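Afamin (PDB 6FAK) carries hydrophobic molecules in body fluids, binding vitamin E and keeping lipidated Wnt proteins soluble and active. Local coordinates at residues R340-I352 with S444-L456. Sequence-based numbering, arbitrary orientation.
Sequences RHPDLSIPELLRI and SEEFACVDNLADL
With chi1 at 74°, S345 turns OG between its own backbone N and carbonyl carbon, while D451 swings its carboxylate anti to the backbone N (chi1 -166°), and the two meet in a short bond, OG of S345 giving its proton to the anti lone pair of D451 OD2 at 2.6 Å. The same serine oxygen accepts from E348 N (3.0 Å), N-capping helix 346-363. R351 NH2 reaches D451 OD2 at 2.9 Å, on the syn side but well out of the carboxylate plane, and both NH2 and NE grip E348 OE1, closing a salt-bridge network; OE1 also hydrogen-bonds to S387 OG, and D451 OD1 pairs with R486. Replacing R351 by alanine is likely to leave E348 OE1 and D451 OD2, 4.8 Å apart, without the positive charge they share, although R486 would still pair with D451. N452 OD1 receives I346 N at 2.8 Å, in the carbonyl plane, and touches P347 CD. Beside the cap, the F447 ring takes E348 CB at its edge (3.9 Å to CE2), and A448 CB packs on the D343 carbonyl. The two helix segments cross nearly perpendicularly (89°), a buried interface between albumin domains 2 and 3, where I346, P347, N452 and D455 line a pocket holding a polyether, probably from the crystallisation liquor, hydrogen-bonded to N452 ND2.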
loop_
_atom_site.group_PDB
_atom_site.type_symbol
_atom_site.label_atom_id
_atom_site.label_comp_id
_atom_site.label_asym_id
_atom_site.label_seq_id
_atom_site.Cartn_x
_atom_site.Cartn_y
_atom_site.Cartn_z
ATOM N N ARG A 340 -0.638 2.397 -25.553
ATOM C CA ARG A 340 -0.263 3.607 -26.267
ATOM C C ARG A 340 -0.079 4.858 -25.428
ATOM O O ARG A 340 0.285 5.869 -25.972
ATOM C CB ARG A 340 -1.298 3.937 -27.327
ATOM C CG ARG A 340 -1.313 2.956 -28.470
ATOM C CD ARG A 340 -2.511 3.301 -29.355
ATOM N NE ARG A 340 -2.523 2.516 -30.592
ATOM C CZ ARG A 340 -2.910 1.260 -30.645
ATOM N NH1 ARG A 340 -3.280 0.636 -29.533
ATOM N NH2 ARG A 340 -2.902 0.615 -31.799
ATOM N N HIS A 341 -0.334 4.805 -24.128
ATOM C CA HIS A 341 -0.202 5.964 -23.252
ATOM C C HIS A 341 0.584 5.562 -22.007
ATOM O O HIS A 341 0.068 5.587 -20.891
ATOM C CB HIS A 341 -1.593 6.490 -22.878
ATOM C CG HIS A 341 -2.357 7.053 -24.025
ATOM N ND1 HIS A 341 -3.114 6.262 -24.865
ATOM C CD2 HIS A 341 -2.429 8.317 -24.516
ATOM C CE1 HIS A 341 -3.653 7.027 -25.801
ATOM N NE2 HIS A 341 -3.242 8.272 -25.618
ATOM N N PRO A 342 1.870 5.204 -22.184
ATOM C CA PRO A 342 2.767 4.943 -21.065
ATOM C C PRO A 342 2.975 6.104 -20.096
ATOM O O PRO A 342 3.414 5.855 -18.978
ATOM C CB PRO A 342 4.111 4.596 -21.746
ATOM C CG PRO A 342 4.049 5.268 -23.048
ATOM C CD PRO A 342 2.601 5.183 -23.462
ATOM N N ASP A 343 2.654 7.326 -20.524
ATOM C CA ASP A 343 2.765 8.539 -19.685
ATOM C C ASP A 343 1.601 8.796 -18.705
ATOM O O ASP A 343 1.667 9.760 -17.918
ATOM C CB ASP A 343 2.941 9.775 -20.583
ATOM C CG ASP A 343 1.843 9.921 -21.664
ATOM O OD1 ASP A 343 1.379 8.919 -22.319
ATOM O OD2 ASP A 343 1.484 11.094 -21.903
ATOM N N LEU A 344 0.545 7.975 -18.773
ATOM C CA LEU A 344 -0.641 8.142 -17.909
ATOM C C LEU A 344 -0.570 7.255 -16.686
ATOM O O LEU A 344 0.009 6.141 -16.723
ATOM C CB LEU A 344 -1.948 7.870 -18.670
ATOM C CG LEU A 344 -2.225 8.780 -19.875
ATOM C CD1 LEU A 344 -3.562 8.501 -20.529
ATOM C CD2 LEU A 344 -2.094 10.257 -19.540
ATOM N N SER A 345 -1.146 7.747 -15.597
ATOM C CA SER A 345 -1.295 6.959 -14.385
ATOM C C SER A 345 -2.365 5.877 -14.550
ATOM O O SER A 345 -3.211 5.962 -15.394
ATOM C CB SER A 345 -1.660 7.861 -13.216
ATOM O OG SER A 345 -2.995 8.302 -13.281
ATOM N N ILE A 346 -2.303 4.874 -13.696
ATOM C CA ILE A 346 -3.307 3.836 -13.685
ATOM C C ILE A 346 -4.697 4.399 -13.363
ATOM O O ILE A 346 -5.624 4.081 -14.089
ATOM C CB ILE A 346 -2.907 2.627 -12.796
ATOM C CG1 ILE A 346 -1.521 2.057 -13.188
ATOM C CG2 ILE A 346 -3.947 1.531 -12.882
ATOM C CD1 ILE A 346 -1.344 1.646 -14.643
ATOM N N PRO A 347 -4.848 5.263 -12.324
ATOM C CA PRO A 347 -6.166 5.880 -12.064
ATOM C C PRO A 347 -6.712 6.737 -13.244
ATOM O O PRO A 347 -7.899 6.674 -13.551
ATOM C CB PRO A 347 -5.927 6.734 -10.796
ATOM C CG PRO A 347 -4.731 6.186 -10.167
ATOM C CD PRO A 347 -3.899 5.505 -11.224
ATOM N N GLU A 348 -5.801 7.451 -13.948
ATOM C CA GLU A 348 -6.175 8.225 -15.112
ATOM C C GLU A 348 -6.695 7.287 -16.221
ATOM O O GLU A 348 -7.689 7.566 -16.810
ATOM C CB GLU A 348 -5.046 9.121 -15.644
ATOM C CG GLU A 348 -5.543 10.045 -16.789
ATOM C CD GLU A 348 -6.614 11.064 -16.338
ATOM O OE1 GLU A 348 -6.640 11.451 -15.142
ATOM O OE2 GLU A 348 -7.401 11.534 -17.194
ATOM N N LEU A 349 -6.018 6.178 -16.463
ATOM C CA LEU A 349 -6.499 5.222 -17.477
ATOM C C LEU A 349 -7.881 4.670 -17.120
ATOM O O LEU A 349 -8.702 4.546 -17.968
ATOM C CB LEU A 349 -5.538 4.085 -17.642
ATOM C CG LEU A 349 -4.191 4.488 -18.237
ATOM C CD1 LEU A 349 -3.177 3.403 -18.028
ATOM C CD2 LEU A 349 -4.325 4.849 -19.703
ATOM N N LEU A 350 -8.105 4.351 -15.844
ATOM C CA LEU A 350 -9.405 3.842 -15.432
ATOM C C LEU A 350 -10.496 4.893 -15.490
ATOM O O LEU A 350 -11.621 4.543 -15.779
ATOM C CB LEU A 350 -9.345 3.239 -14.020
ATOM C CG LEU A 350 -8.268 2.142 -13.934
ATOM C CD1 LEU A 350 -8.150 1.704 -12.476
ATOM C CD2 LEU A 350 -8.556 0.986 -14.846
ATOM N N ARG A 351 -10.182 6.179 -15.205
ATOM C CA ARG A 351 -11.131 7.238 -15.427
ATOM C C ARG A 351 -11.552 7.329 -16.932
ATOM O O ARG A 351 -12.740 7.468 -17.240
ATOM C CB ARG A 351 -10.609 8.604 -14.907
ATOM C CG ARG A 351 -10.551 8.661 -13.378
ATOM C CD ARG A 351 -10.220 10.064 -12.935
ATOM N NE ARG A 351 -8.812 10.377 -13.107
ATOM C CZ ARG A 351 -7.834 10.199 -12.226
ATOM N NH1 ARG A 351 -8.048 9.568 -11.086
ATOM N NH2 ARG A 351 -6.615 10.612 -12.512
ATOM N N ILE A 352 -10.566 7.223 -17.809
ATOM C CA ILE A 352 -10.788 7.225 -19.244
ATOM C C ILE A 352 -11.687 6.057 -19.682
ATOM O O ILE A 352 -12.618 6.246 -20.488
ATOM C CB ILE A 352 -9.431 7.326 -20.026
ATOM C CG1 ILE A 352 -8.907 8.754 -19.817
ATOM C CG2 ILE A 352 -9.601 7.004 -21.521
ATOM C CD1 ILE A 352 -7.468 8.936 -20.188
ATOM N N SER A 444 10.453 13.004 -15.907
ATOM C CA SER A 444 9.790 13.063 -17.217
ATOM C C SER A 444 8.337 12.511 -17.158
ATOM O O SER A 444 7.454 13.043 -17.802
ATOM C CB SER A 444 10.597 12.313 -18.281
ATOM O OG SER A 444 10.617 10.936 -17.995
ATOM N N GLU A 445 8.095 11.466 -16.373
ATOM C CA GLU A 445 6.718 10.954 -16.195
ATOM C C GLU A 445 6.190 11.369 -14.812
ATOM O O GLU A 445 5.593 10.578 -14.062
ATOM C CB GLU A 445 6.632 9.430 -16.468
ATOM C CG GLU A 445 6.536 9.075 -17.967
ATOM C CD GLU A 445 6.569 7.565 -18.260
ATOM O OE1 GLU A 445 6.308 6.730 -17.340
ATOM O OE2 GLU A 445 6.842 7.203 -19.436
ATOM N N GLU A 446 6.365 12.656 -14.532
ATOM C CA GLU A 446 5.887 13.269 -13.325
ATOM C C GLU A 446 4.401 12.970 -13.128
ATOM O O GLU A 446 3.991 12.573 -12.021
ATOM C CB GLU A 446 6.082 14.776 -13.426
ATOM C CG GLU A 446 5.475 15.582 -12.295
ATOM C CD GLU A 446 5.671 17.077 -12.531
ATOM O OE1 GLU A 446 4.730 17.762 -13.047
ATOM O OE2 GLU A 446 6.775 17.558 -12.207
ATOM N N PHE A 447 3.599 13.170 -14.185
ATOM C CA PHE A 447 2.136 13.013 -14.016
ATOM C C PHE A 447 1.792 11.589 -13.574
ATOM O O PHE A 447 1.077 11.404 -12.565
ATOM C CB PHE A 447 1.295 13.394 -15.252
ATOM C CG PHE A 447 -0.162 13.001 -15.095
ATOM C CD1 PHE A 447 -0.978 13.703 -14.253
ATOM C CD2 PHE A 447 -0.678 11.872 -15.760
ATOM C CE1 PHE A 447 -2.294 13.341 -14.075
ATOM C CE2 PHE A 447 -1.998 11.482 -15.590
ATOM C CZ PHE A 447 -2.811 12.227 -14.755
ATOM N N ALA A 448 2.308 10.593 -14.306
ATOM C CA ALA A 448 1.998 9.209 -13.984
ATOM C C ALA A 448 2.483 8.827 -12.564
ATOM O O ALA A 448 1.741 8.224 -11.752
ATOM C CB ALA A 448 2.577 8.250 -15.019
ATOM N N CYS A 449 3.707 9.211 -12.267
ATOM C CA CYS A 449 4.325 8.886 -10.981
ATOM C C CYS A 449 3.530 9.467 -9.789
ATOM O O CYS A 449 3.159 8.746 -8.861
ATOM C CB CYS A 449 5.789 9.358 -10.993
ATOM S SG CYS A 449 6.745 8.962 -9.510
ATOM N N VAL A 450 3.253 10.778 -9.840
ATOM C CA VAL A 450 2.547 11.458 -8.782
ATOM C C VAL A 450 1.120 10.886 -8.601
ATOM O O VAL A 450 0.685 10.619 -7.469
ATOM C CB VAL A 450 2.442 12.971 -9.066
ATOM C CG1 VAL A 450 1.503 13.668 -8.084
ATOM C CG2 VAL A 450 3.820 13.624 -9.008
ATOM N N ASP A 451 0.387 10.716 -9.688
ATOM C CA ASP A 451 -1.012 10.315 -9.547
ATOM C C ASP A 451 -1.075 8.859 -9.058
ATOM O O ASP A 451 -1.926 8.539 -8.243
ATOM C CB ASP A 451 -1.777 10.574 -10.840
ATOM C CG ASP A 451 -3.305 10.501 -10.678
ATOM O OD1 ASP A 451 -3.891 11.059 -9.729
ATOM O OD2 ASP A 451 -3.967 9.857 -11.503
ATOM N N ASN A 452 -0.148 8.012 -9.509
ATOM C CA ASN A 452 -0.055 6.624 -9.057
ATOM C C ASN A 452 0.221 6.553 -7.539
ATOM O O ASN A 452 -0.442 5.802 -6.805
ATOM C CB ASN A 452 1.048 5.868 -9.807
ATOM C CG ASN A 452 0.603 5.332 -11.192
ATOM O OD1 ASN A 452 -0.579 5.165 -11.483
ATOM N ND2 ASN A 452 1.590 5.041 -12.041
ATOM N N LEU A 453 1.225 7.290 -7.086
ATOM C CA LEU A 453 1.597 7.257 -5.677
ATOM C C LEU A 453 0.612 7.966 -4.778
ATOM O O LEU A 453 0.352 7.483 -3.690
ATOM C CB LEU A 453 2.992 7.803 -5.445
ATOM C CG LEU A 453 4.156 6.953 -5.950
ATOM C CD1 LEU A 453 5.452 7.651 -5.576
ATOM C CD2 LEU A 453 4.158 5.564 -5.362
ATOM N N ALA A 454 0.066 9.097 -5.218
ATOM C CA ALA A 454 -0.992 9.777 -4.458
ATOM C C ALA A 454 -2.244 8.946 -4.241
ATOM O O ALA A 454 -2.851 8.987 -3.152
ATOM C CB ALA A 454 -1.390 11.095 -5.128
ATOM N N ASP A 455 -2.618 8.160 -5.249
ATOM C CA ASP A 455 -3.798 7.328 -5.153
ATOM C C ASP A 455 -3.704 6.249 -4.061
ATOM O O ASP A 455 -4.701 5.901 -3.397
ATOM C CB ASP A 455 -4.079 6.659 -6.501
ATOM C CG ASP A 455 -5.565 6.390 -6.711
ATOM O OD1 ASP A 455 -6.339 7.383 -6.901
ATOM O OD2 ASP A 455 -5.948 5.190 -6.689
ATOM N N LEU A 456 -2.494 5.781 -3.824
ATOM C CA LEU A 456 -2.273 4.825 -2.765
ATOM C C LEU A 456 -2.596 5.326 -1.371
ATOM O O LEU A 456 -2.851 4.534 -0.490
ATOM C CB LEU A 456 -0.833 4.335 -2.752
ATOM C CG LEU A 456 -0.274 3.739 -4.052
ATOM C CD1 LEU A 456 1.194 3.343 -3.839
ATOM C CD2 LEU A 456 -1.153 2.635 -4.586
HETATM O O HOH W 1 3.591 10.932 -16.784
HETATM O O HOH W 2 1.235 4.218 -14.937
HETATM O O HOH W 3 -6.027 9.665 -9.070
#